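Side-chain contacts in inosine-uridine preferring nucleoside hydrolase family protein (Bacillus anthracis, PDB 2C40), which belongs to the inosine-uridine preferring nucleoside hydrolase family and holds a calcium ion and alpha-D-ribofuranose in one pocket: residues 49-52 against 53-57; 197-200 against 201-204; 251-254 against 255-259; 297-300 against 301-305. One frame throughout, in Å; residues are numbered along the deposited sequence.

Interaction 1 (49-52 against 53-57); sequences RKII and DRFGK
The last turn of helix 41-55, the helix of the beta-alpha-beta unit formed with strands 27-34 and 62-64, brings Ile51 against Phe55. Their side chains meet lightly, with Ile51 CG2 4.3 Å from Phe55 CD1. Closer is the approach of Phe55 CB to the backbone, at 3.3 Å from Ile51 O. The same carbonyl accepts Phe55 N at 2.8 Å, one of four successive i to i+4 bonds. Asp53 N to Arg49 O and Arg54 N to Lys50 O are the straighter ones, the first with an N-H...O angle of 166°. In the final bond Gly56 N lies 2.7 Å from Ile52 O, but the angle there has fallen to 131°, and Gly56 is where the chain first leaves helical torsions. In the conformer given, one of two, Arg54 CG lies over the centre of the Phe55 ring, 3.5 Å above its plane. Around this ring Phe19 adds an edge-to-face contact, and Phe223 also meets it. Asp53 keeps its CG beside its own backbone N. Its OD1 lies 3.1 Å from Arg49 O, two acceptors that do not bond; the amides of Val97 and Thr98 bind the carboxylate oxygens. The helix end thus divides by chemistry: Ile51 and Phe55 give an apolar flank towards helices 12-21 and 219-229, whereas the charged ends of Lys50 and Asp53 are spent on partners outside this turn, Lys50 on Asp85 and Asn91, as is that of Arg54, in the conformer given, on Glu92 and the carbonyl of Ile89.

Interaction 2 (197-200 against 201-204); sequences ESTN and QVPL
A water donates to Ser198 O at 2.7 Å and accepts from Gln201 N at 3.2 Å, bridging the start of a type I beta turn, Thr199 to Val202, in the loop between strand 191-194 and helix 206-214. It gives the amide at the third position of the turn a partner that Thr199 O, though near, cannot supply at a suitable angle. Val202 N closes the turn on Thr199 O at 2.9 Å. The N-H points almost straight at the oxygen, with an angle of 165°, but the donor stands above the carbonyl plane, 47° out of it, and so does not use a lone pair. Two residues earlier, and overlapping this turn, Asn200 N reaches back to Glu197 O at 3.0 Å. Glu197 and Ser198, ahead of the turn, are held from outside: Glu197 binds Thr154 and the amide of Phe155 through its carboxylate, while the hydroxyl of Ser198 is bonded to Val291 O and Thr195. Beyond the turn Pro203 CD rests 3.5 Å from Asn200 O, and Val202 packs on Phe299 and Phe300 of helix 296-308. Across the turn the side chains of Thr199 and Val202 meet at about a right angle. Val202 places CG2 between its backbone N and carbonyl carbon (chi1 -62°), which turns that methyl back over the turn, while CG1 lies beside the N. Thr199 directs OG1 rather than its methyl at this branch. The hydroxyl has no polar partner in the model although the contact buries it, and Thr199 OG1 touches Val202 CG2 at 3.3 Å.

Interaction 3 (251-254 against 255-259); sequences AAFV and GKADL
Ala252 O accepts Lys256 N at 2.6 Å, a short bond at the end of helix 246-255 that bends to an N-H...O angle of 134° as Lys256 departs from helical torsions. The preceding bond, Gly255 N to Ala251 O, is longer at 3.3 Å but straighter. The series stops there: Phe253 O and Ala257 N approach to 3.2 Å without the angle for a hydrogen bond. Beyond the break Leu259 N is satisfied by the O of Lys256, the residue just before the 3-10 segment 257-259, and Gly255 O takes the side-chain amide of Asn26. Apolar groups fill the bend. Phe253 carries its ring anti to the backbone N (chi1 -177°) and offers a face to Ala257, whose CA makes a CH-pi contact 4.3 Å from the ring centroid, with CB over the same face, 4.3 Å above the plane and off centre. On another side of the helix Leu259 CD1 reaches Ala252 CB at 4.1 Å. Phe253 and Val254 pack on Val149 of strand 145-151, Ala251 on helix 12-21, and Ala252 and Leu259 on helix 296-308, placing this helix end between the central sheet and two helices.

Interaction 4 (297-300 against 301-305); sequences DRFF and DYITR
Tyr302 N donates to Arg298 O at 2.8 Å and Asp301 N to Asp297 O at 2.9 Å, two of the i to i+4 backbone bonds of helix 296-308. A third, Ile303 N to Phe299 O, is longer at 3.2 Å but has an N-H...O angle of 166°. Within 301-305, on the outer surface, Arg305 NE bonds to Asp301 OD2 at 2.9 Å, a salt bridge between residues four apart. The nitrogen meets the syn side of the carboxylate, somewhat out of its plane, and the oxygen lies close to the guanidinium plane. Asp301 turns CG anti to its backbone N (chi1 -178°), carrying the carboxylate towards the following turn. On the inner side Ile303 sets CG1 between its backbone N and carbonyl carbon, at chi1 66°, and this brings CD1 back to the preceding turn. There the methyl sits over one face of the Phe299 ring in a CH-pi contact, 4.0 Å from its centroid and displaced towards the CE1 and CZ rim. The same methyl lies 4.0 Å from Phe300 CD2, the two side chains running alongside and pointing the same way. Phe299 CD1 in turn stands 3.8 Å above the centre of the Phe300 ring. Asp301 and Arg305 therefore pair their charges on the exposed flank, while the buried flank, where Val248, Leu249 and Ala252 of helix 246-255 also meet Phe299, rests on apolar contact of one methyl with two rings, probably largely dispersion.

Overall arrangement
Along the chain the four contacts follow in series; none nests in or crosses another, and each is local, within nine residues of chain. Interaction 1 ends the helix leading from strand 27-34 to strand 62-64 and stands apart, its nearest atoms about 11 Å or more from the others. Interaction 2 folds the loop after strand 191-194, and interaction 3 ends helix 246-255 before strand 261-269. Interaction 4, on the C-terminal helix, joins these two: Val202 CG1 packs 3.6 Å from Phe299 CD1, and Leu259 CD1 lies 3.7 Å from Tyr302 CD1. Helix 296-308 thereby links the 197-204 loop with the end of helix 246-255.

Interaction 1 (49-52 against 53-57)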
loop_
_atom_site.group_PDB
_atom_site.type_symbol
_atom_site.label_atom_id
_atom_site.label_comp_id
_atom_site.label_asym_id
_atom_site.label_seq_id
_atom_site.Cartn_x
_atom_site.Cartn_y
_atom_site.Cartn_z
ATOM N N ARG A 49 18.151 5.048 1.466
ATOM C CA ARG A 49 19.122 5.662 0.575
ATOM C C ARG A 49 18.515 6.656 -0.398
ATOM O O ARG A 49 19.080 7.718 -0.617
ATOM C CB ARG A 49 19.925 4.587 -0.159
ATOM C CG ARG A 49 20.850 3.792 0.811
ATOM C CD ARG A 49 21.247 2.457 0.219
ATOM N NE ARG A 49 22.101 2.650 -0.936
ATOM C CZ ARG A 49 22.296 1.771 -1.923
ATOM N NH1 ARG A 49 21.641 0.622 -1.960
ATOM N NH2 ARG A 49 23.161 2.064 -2.900
ATOM N N LYS A 50 17.373 6.300 -0.977
ATOM C CA LYS A 50 16.651 7.184 -1.920
ATOM C C LYS A 50 16.061 8.419 -1.202
ATOM O O LYS A 50 15.924 9.499 -1.774
ATOM C CB LYS A 50 15.515 6.422 -2.620
ATOM C CG LYS A 50 15.946 5.184 -3.426
ATOM C CD LYS A 50 14.790 4.569 -4.163
ATOM C CE LYS A 50 15.160 3.208 -4.686
ATOM N NZ LYS A 50 13.993 2.568 -5.322
ATOM N N ILE A 51 15.706 8.252 0.057
ATOM C CA ILE A 51 15.160 9.377 0.832
ATOM C C ILE A 51 16.273 10.382 1.111
ATOM O O ILE A 51 16.068 11.588 0.999
ATOM C CB ILE A 51 14.468 8.906 2.120
ATOM C CG1 ILE A 51 13.172 8.208 1.757
ATOM C CG2 ILE A 51 14.162 10.099 3.043
ATOM C CD1 ILE A 51 12.506 7.392 2.893
ATOM N N ILE A 52 17.450 9.867 1.449
ATOM C CA ILE A 52 18.609 10.704 1.721
ATOM C C ILE A 52 19.016 11.392 0.414
ATOM O O ILE A 52 19.226 12.594 0.404
ATOM C CB ILE A 52 19.754 9.884 2.311
ATOM C CG1 ILE A 52 19.366 9.326 3.673
ATOM C CG2 ILE A 52 21.020 10.734 2.478
ATOM C CD1 ILE A 52 20.300 8.200 4.127
ATOM N N ASP A 53 19.064 10.649 -0.698
ATOM C CA ASP A 53 19.337 11.265 -1.989
ATOM C C ASP A 53 18.401 12.426 -2.319
ATOM O O ASP A 53 18.852 13.525 -2.642
ATOM C CB ASP A 53 19.190 10.261 -3.148
ATOM C CG ASP A 53 20.340 9.292 -3.245
ATOM O OD1 ASP A 53 21.192 9.266 -2.359
ATOM O OD2 ASP A 53 20.376 8.518 -4.216
ATOM N N ARG A 54 17.101 12.172 -2.272
ATOM C CA ARG A 54 16.136 13.164 -2.732
ATOM C C ARG A 54 15.987 14.323 -1.744
ATOM O O ARG A 54 15.917 15.491 -2.155
ATOM C CB ARG A 54 14.781 12.530 -2.983
ATOM C CG ARG A 54 13.740 13.502 -3.525
ATOM C CD ARG A 54 13.363 13.210 -4.972
ATOM N NE ARG A 54 12.630 14.328 -5.574
ATOM C CZ ARG A 54 11.820 14.234 -6.634
ATOM N NH1 ARG A 54 11.597 13.049 -7.213
ATOM N NH2 ARG A 54 11.206 15.328 -7.099
ATOM N N PHE A 55 15.965 14.003 -0.454
ATOM C CA PHE A 55 15.557 14.955 0.559
ATOM C C PHE A 55 16.630 15.280 1.592
ATOM O O PHE A 55 16.390 16.078 2.493
ATOM C CB PHE A 55 14.315 14.412 1.273
ATOM C CG PHE A 55 13.130 14.204 0.384
ATOM C CD1 PHE A 55 12.475 12.966 0.354
ATOM C CD2 PHE A 55 12.615 15.245 -0.392
ATOM C CE1 PHE A 55 11.374 12.770 -0.446
ATOM C CE2 PHE A 55 11.492 15.041 -1.192
ATOM C CZ PHE A 55 10.881 13.798 -1.215
ATOM N N GLY A 56 17.807 14.687 1.459
ATOM C CA GLY A 56 18.875 14.878 2.436
ATOM C C GLY A 56 19.779 16.035 2.051
ATOM O O GLY A 56 19.574 16.637 1.002
ATOM N N LYS A 57 20.768 16.320 2.907
ATOM C CA LYS A 57 21.733 17.413 2.718
ATOM C C LYS A 57 23.169 16.864 2.525
ATOM O O LYS A 57 23.635 16.682 1.409
ATOM C CB LYS A 57 21.671 18.353 3.931
#

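Interaction 2 (197-200 against 201-204)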
loop_
_atom_site.group_PDB
_atom_site.type_symbol
_atom_site.label_atom_id
_atom_site.label_comp_id
_atom_site.label_asym_id
_atom_site.label_seq_id
_atom_site.Cartn_x
_atom_site.Cartn_y
_atom_site.Cartn_z
ATOM N N GLU A 197 1.622 4.665 25.155
ATOM C CA GLU A 197 0.688 5.646 25.767
ATOM C C GLU A 197 1.077 7.087 25.452
ATOM O O GLU A 197 0.230 7.973 25.503
ATOM C CB GLU A 197 0.719 5.675 27.316
ATOM C CG GLU A 197 0.587 4.407 28.067
ATOM C CD GLU A 197 1.884 3.640 28.146
ATOM O OE1 GLU A 197 2.569 3.681 29.184
ATOM O OE2 GLU A 197 2.172 2.989 27.157
ATOM N N SER A 198 2.388 7.310 25.278
ATOM C CA SER A 198 2.989 8.631 25.101
ATOM C C SER A 198 2.282 9.417 24.012
ATOM O O SER A 198 2.243 10.637 24.008
ATOM C CB SER A 198 4.484 8.461 24.729
ATOM O OG SER A 198 5.227 7.951 25.834
ATOM N N THR A 199 1.727 8.675 23.068
ATOM C CA THR A 199 1.203 9.228 21.838
ATOM C C THR A 199 -0.325 9.491 21.903
ATOM O O THR A 199 -0.901 9.883 20.914
ATOM C CB THR A 199 1.603 8.268 20.706
ATOM O OG1 THR A 199 1.732 8.985 19.478
ATOM C CG2 THR A 199 0.656 7.099 20.602
ATOM N N ASN A 200 -0.940 9.332 23.084
ATOM C CA ASN A 200 -2.382 9.368 23.245
ATOM C C ASN A 200 -3.007 10.629 22.647
ATOM O O ASN A 200 -4.086 10.564 22.059
ATOM C CB ASN A 200 -2.763 9.359 24.723
ATOM C CG ASN A 200 -2.712 7.999 25.353
ATOM O OD1 ASN A 200 -2.676 6.981 24.668
ATOM N ND2 ASN A 200 -2.740 7.969 26.703
ATOM N N GLN A 201 -2.310 11.758 22.807
ATOM C CA GLN A 201 -2.812 13.062 22.411
ATOM C C GLN A 201 -2.564 13.423 20.943
ATOM O O GLN A 201 -2.982 14.490 20.512
ATOM C CB GLN A 201 -2.274 14.167 23.376
ATOM C CG GLN A 201 -3.051 14.238 24.654
ATOM C CD GLN A 201 -2.501 15.234 25.674
ATOM O OE1 GLN A 201 -1.893 16.250 25.322
ATOM N NE2 GLN A 201 -2.726 14.943 26.960
ATOM N N VAL A 202 -1.915 12.541 20.184
ATOM C CA VAL A 202 -1.623 12.798 18.779
ATOM C C VAL A 202 -1.960 11.607 17.865
ATOM O O VAL A 202 -1.080 11.055 17.213
ATOM C CB VAL A 202 -0.124 13.278 18.565
ATOM C CG1 VAL A 202 0.133 14.591 19.293
ATOM C CG2 VAL A 202 0.934 12.189 18.963
ATOM N N PRO A 203 -3.247 11.196 17.834
ATOM C CA PRO A 203 -3.705 10.243 16.761
ATOM C C PRO A 203 -3.643 10.863 15.368
ATOM O O PRO A 203 -4.086 12.015 15.170
ATOM C CB PRO A 203 -5.156 9.924 17.136
ATOM C CG PRO A 203 -5.582 10.988 18.101
ATOM C CD PRO A 203 -4.338 11.554 18.757
ATOM N N LEU A 204 -3.103 10.106 14.407
ATOM C CA LEU A 204 -3.246 10.490 12.999
ATOM C C LEU A 204 -4.684 10.225 12.661
ATOM O O LEU A 204 -5.180 9.089 12.762
ATOM C CB LEU A 204 -2.389 9.706 12.038
ATOM C CG LEU A 204 -1.828 10.397 10.762
ATOM C CD1 LEU A 204 -1.867 9.408 9.675
ATOM C CD2 LEU A 204 -2.484 11.667 10.323
HETATM O O HOH W 1 0.414 12.578 24.378
#

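Interaction 3 (251-254 against 255-259)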
loop_
_atom_site.group_PDB
_atom_site.type_symbol
_atom_site.label_atom_id
_atom_site.label_comp_id
_atom_site.label_asym_id
_atom_site.label_seq_id
_atom_site.Cartn_x
_atom_site.Cartn_y
_atom_site.Cartn_z
ATOM N N ALA A 251 11.145 10.825 16.951
ATOM C CA ALA A 251 12.081 11.635 16.155
ATOM C C ALA A 251 11.860 13.129 16.351
ATOM O O ALA A 251 12.824 13.894 16.395
ATOM C CB ALA A 251 11.948 11.277 14.689
ATOM N N ALA A 252 10.591 13.541 16.508
ATOM C CA ALA A 252 10.253 14.940 16.723
ATOM C C ALA A 252 10.676 15.422 18.129
ATOM O O ALA A 252 11.021 16.586 18.318
ATOM C CB ALA A 252 8.793 15.154 16.530
ATOM N N PHE A 253 10.632 14.518 19.097
ATOM C CA PHE A 253 11.057 14.795 20.465
ATOM C C PHE A 253 12.581 15.070 20.516
ATOM O O PHE A 253 13.048 15.862 21.324
ATOM C CB PHE A 253 10.736 13.616 21.394
ATOM C CG PHE A 253 11.087 13.857 22.829
ATOM C CD1 PHE A 253 10.324 14.692 23.608
ATOM C CD2 PHE A 253 12.204 13.265 23.409
ATOM C CE1 PHE A 253 10.666 14.921 24.947
ATOM C CE2 PHE A 253 12.536 13.519 24.724
ATOM C CZ PHE A 253 11.757 14.318 25.487
ATOM N N VAL A 254 13.335 14.374 19.675
ATOM C CA VAL A 254 14.755 14.643 19.517
ATOM C C VAL A 254 14.969 16.067 18.940
ATOM O O VAL A 254 15.811 16.820 19.425
ATOM C CB VAL A 254 15.441 13.567 18.615
ATOM C CG1 VAL A 254 16.869 13.981 18.266
ATOM C CG2 VAL A 254 15.413 12.210 19.307
ATOM N N GLY A 255 14.197 16.418 17.917
ATOM C CA GLY A 255 14.291 17.739 17.316
ATOM C C GLY A 255 13.690 18.863 18.144
ATOM O O GLY A 255 14.134 19.994 18.043
ATOM N N LYS A 256 12.664 18.561 18.926
ATOM C CA LYS A 256 11.911 19.575 19.659
ATOM C C LYS A 256 11.377 19.013 20.963
ATOM O O LYS A 256 10.205 18.749 21.100
ATOM C CB LYS A 256 10.763 20.123 18.818
ATOM C CG LYS A 256 10.202 21.393 19.371
ATOM C CD LYS A 256 9.204 22.029 18.432
ATOM C CE LYS A 256 9.835 23.130 17.600
ATOM N NZ LYS A 256 8.790 23.879 16.842
ATOM N N ALA A 257 12.265 18.857 21.932
ATOM C CA ALA A 257 11.938 18.238 23.233
ATOM C C ALA A 257 10.725 18.897 23.909
ATOM O O ALA A 257 9.972 18.230 24.635
ATOM C CB ALA A 257 13.137 18.325 24.146
ATOM N N ASP A 258 10.558 20.192 23.636
ATOM C CA ASP A 258 9.506 21.039 24.192
ATOM C C ASP A 258 8.047 20.744 23.771
ATOM O O ASP A 258 7.117 21.398 24.281
ATOM C CB ASP A 258 9.823 22.549 23.908
ATOM C CG ASP A 258 10.881 22.794 22.744
ATOM O OD1 ASP A 258 11.935 22.071 22.689
ATOM O OD2 ASP A 258 10.697 23.766 21.932
ATOM N N LEU A 259 7.857 19.804 22.849
ATOM C CA LEU A 259 6.536 19.333 22.422
ATOM C C LEU A 259 5.819 18.516 23.488
ATOM O O LEU A 259 4.597 18.470 23.520
ATOM C CB LEU A 259 6.666 18.478 21.149
ATOM C CG LEU A 259 7.107 19.243 19.905
ATOM C CD1 LEU A 259 7.372 18.315 18.745
ATOM C CD2 LEU A 259 6.075 20.280 19.541
#

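Interaction 4 (297-300 against 301-305)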
loop_
_atom_site.group_PDB
_atom_site.type_symbol
_atom_site.label_atom_id
_atom_site.label_comp_id
_atom_site.label_asym_id
_atom_site.label_seq_id
_atom_site.Cartn_x
_atom_site.Cartn_y
_atom_site.Cartn_z
ATOM N N ASP A 297 -1.360 20.325 18.595
ATOM C CA ASP A 297 -1.247 21.351 17.558
ATOM C C ASP A 297 0.214 21.623 17.196
ATOM O O ASP A 297 0.553 21.728 16.041
ATOM C CB ASP A 297 -1.969 22.666 17.969
ATOM C CG ASP A 297 -3.489 22.519 18.017
ATOM O OD1 ASP A 297 -3.993 21.492 17.569
ATOM O OD2 ASP A 297 -4.212 23.422 18.499
ATOM N N ARG A 298 1.074 21.749 18.191
ATOM C CA ARG A 298 2.491 21.975 17.909
ATOM C C ARG A 298 3.133 20.798 17.218
ATOM O O ARG A 298 3.933 20.969 16.313
ATOM C CB ARG A 298 3.233 22.293 19.182
ATOM C CG ARG A 298 2.799 23.637 19.753
ATOM C CD ARG A 298 4.005 24.488 20.061
ATOM N NE ARG A 298 4.506 24.224 21.391
ATOM C CZ ARG A 298 5.791 24.195 21.758
ATOM N NH1 ARG A 298 6.794 24.341 20.893
ATOM N NH2 ARG A 298 6.067 23.994 23.036
ATOM N N PHE A 299 2.786 19.598 17.643
ATOM C CA PHE A 299 3.362 18.377 17.024
ATOM C C PHE A 299 3.024 18.339 15.542
ATOM O O PHE A 299 3.899 18.270 14.682
ATOM C CB PHE A 299 2.859 17.114 17.737
ATOM C CG PHE A 299 3.286 15.857 17.080
ATOM C CD1 PHE A 299 2.341 14.982 16.523
ATOM C CD2 PHE A 299 4.639 15.564 16.961
ATOM C CE1 PHE A 299 2.739 13.815 15.926
ATOM C CE2 PHE A 299 5.062 14.397 16.325
ATOM C CZ PHE A 299 4.129 13.528 15.798
ATOM N N PHE A 300 1.752 18.407 15.230
ATOM C CA PHE A 300 1.331 18.353 13.837
ATOM C C PHE A 300 1.755 19.564 13.033
ATOM O O PHE A 300 2.074 19.411 11.874
ATOM C CB PHE A 300 -0.185 18.109 13.732
ATOM C CG PHE A 300 -0.565 16.726 14.102
ATOM C CD1 PHE A 300 -1.257 16.453 15.284
ATOM C CD2 PHE A 300 -0.166 15.680 13.306
ATOM C CE1 PHE A 300 -1.589 15.138 15.628
ATOM C CE2 PHE A 300 -0.483 14.374 13.636
ATOM C CZ PHE A 300 -1.190 14.090 14.798
ATOM N N ASP A 301 1.785 20.754 13.632
ATOM C CA ASP A 301 2.321 21.931 12.923
ATOM C C ASP A 301 3.826 21.760 12.618
ATOM O O ASP A 301 4.327 22.142 11.576
ATOM C CB ASP A 301 2.107 23.195 13.740
ATOM C CG ASP A 301 2.597 24.418 13.031
ATOM O OD1 ASP A 301 1.972 24.816 12.024
ATOM O OD2 ASP A 301 3.605 25.004 13.488
ATOM N N TYR A 302 4.534 21.167 13.546
ATOM C CA TYR A 302 5.974 20.993 13.413
ATOM C C TYR A 302 6.317 20.085 12.215
ATOM O O TYR A 302 7.133 20.428 11.361
ATOM C CB TYR A 302 6.500 20.414 14.719
ATOM C CG TYR A 302 7.958 20.102 14.764
ATOM C CD1 TYR A 302 8.397 18.868 15.218
ATOM C CD2 TYR A 302 8.902 21.040 14.362
ATOM C CE1 TYR A 302 9.746 18.589 15.304
ATOM C CE2 TYR A 302 10.249 20.772 14.433
ATOM C CZ TYR A 302 10.667 19.537 14.897
ATOM O OH TYR A 302 12.014 19.247 14.952
ATOM N N ILE A 303 5.684 18.933 12.155
ATOM C CA ILE A 303 5.988 17.982 11.091
ATOM C C ILE A 303 5.475 18.438 9.726
ATOM O O ILE A 303 6.160 18.232 8.729
ATOM C CB ILE A 303 5.620 16.556 11.502
ATOM C CG1 ILE A 303 4.119 16.417 11.665
ATOM C CG2 ILE A 303 6.379 16.176 12.843
ATOM C CD1 ILE A 303 3.679 15.134 12.436
ATOM N N THR A 304 4.353 19.147 9.682
ATOM C CA THR A 304 3.954 19.800 8.427
ATOM C C THR A 304 4.902 20.958 8.047
ATOM O O THR A 304 5.218 21.092 6.879
ATOM C CB THR A 304 2.395 20.069 8.254
ATOM O OG1 THR A 304 2.096 21.440 7.892
ATOM C CG2 THR A 304 1.602 19.667 9.445
ATOM N N ARG A 305 5.438 21.718 9.004
ATOM C CA ARG A 305 6.475 22.748 8.664
ATOM C C ARG A 305 7.713 22.105 8.027
ATOM O O ARG A 305 8.189 22.572 6.993
ATOM C CB ARG A 305 6.902 23.587 9.881
ATOM C CG ARG A 305 5.971 24.744 10.091
ATOM C CD ARG A 305 6.146 25.492 11.425
ATOM N NE ARG A 305 5.073 26.501 11.480
ATOM C CZ ARG A 305 5.125 27.684 10.876
ATOM N NH1 ARG A 305 6.203 28.049 10.192
ATOM N NH2 ARG A 305 4.095 28.505 10.956
#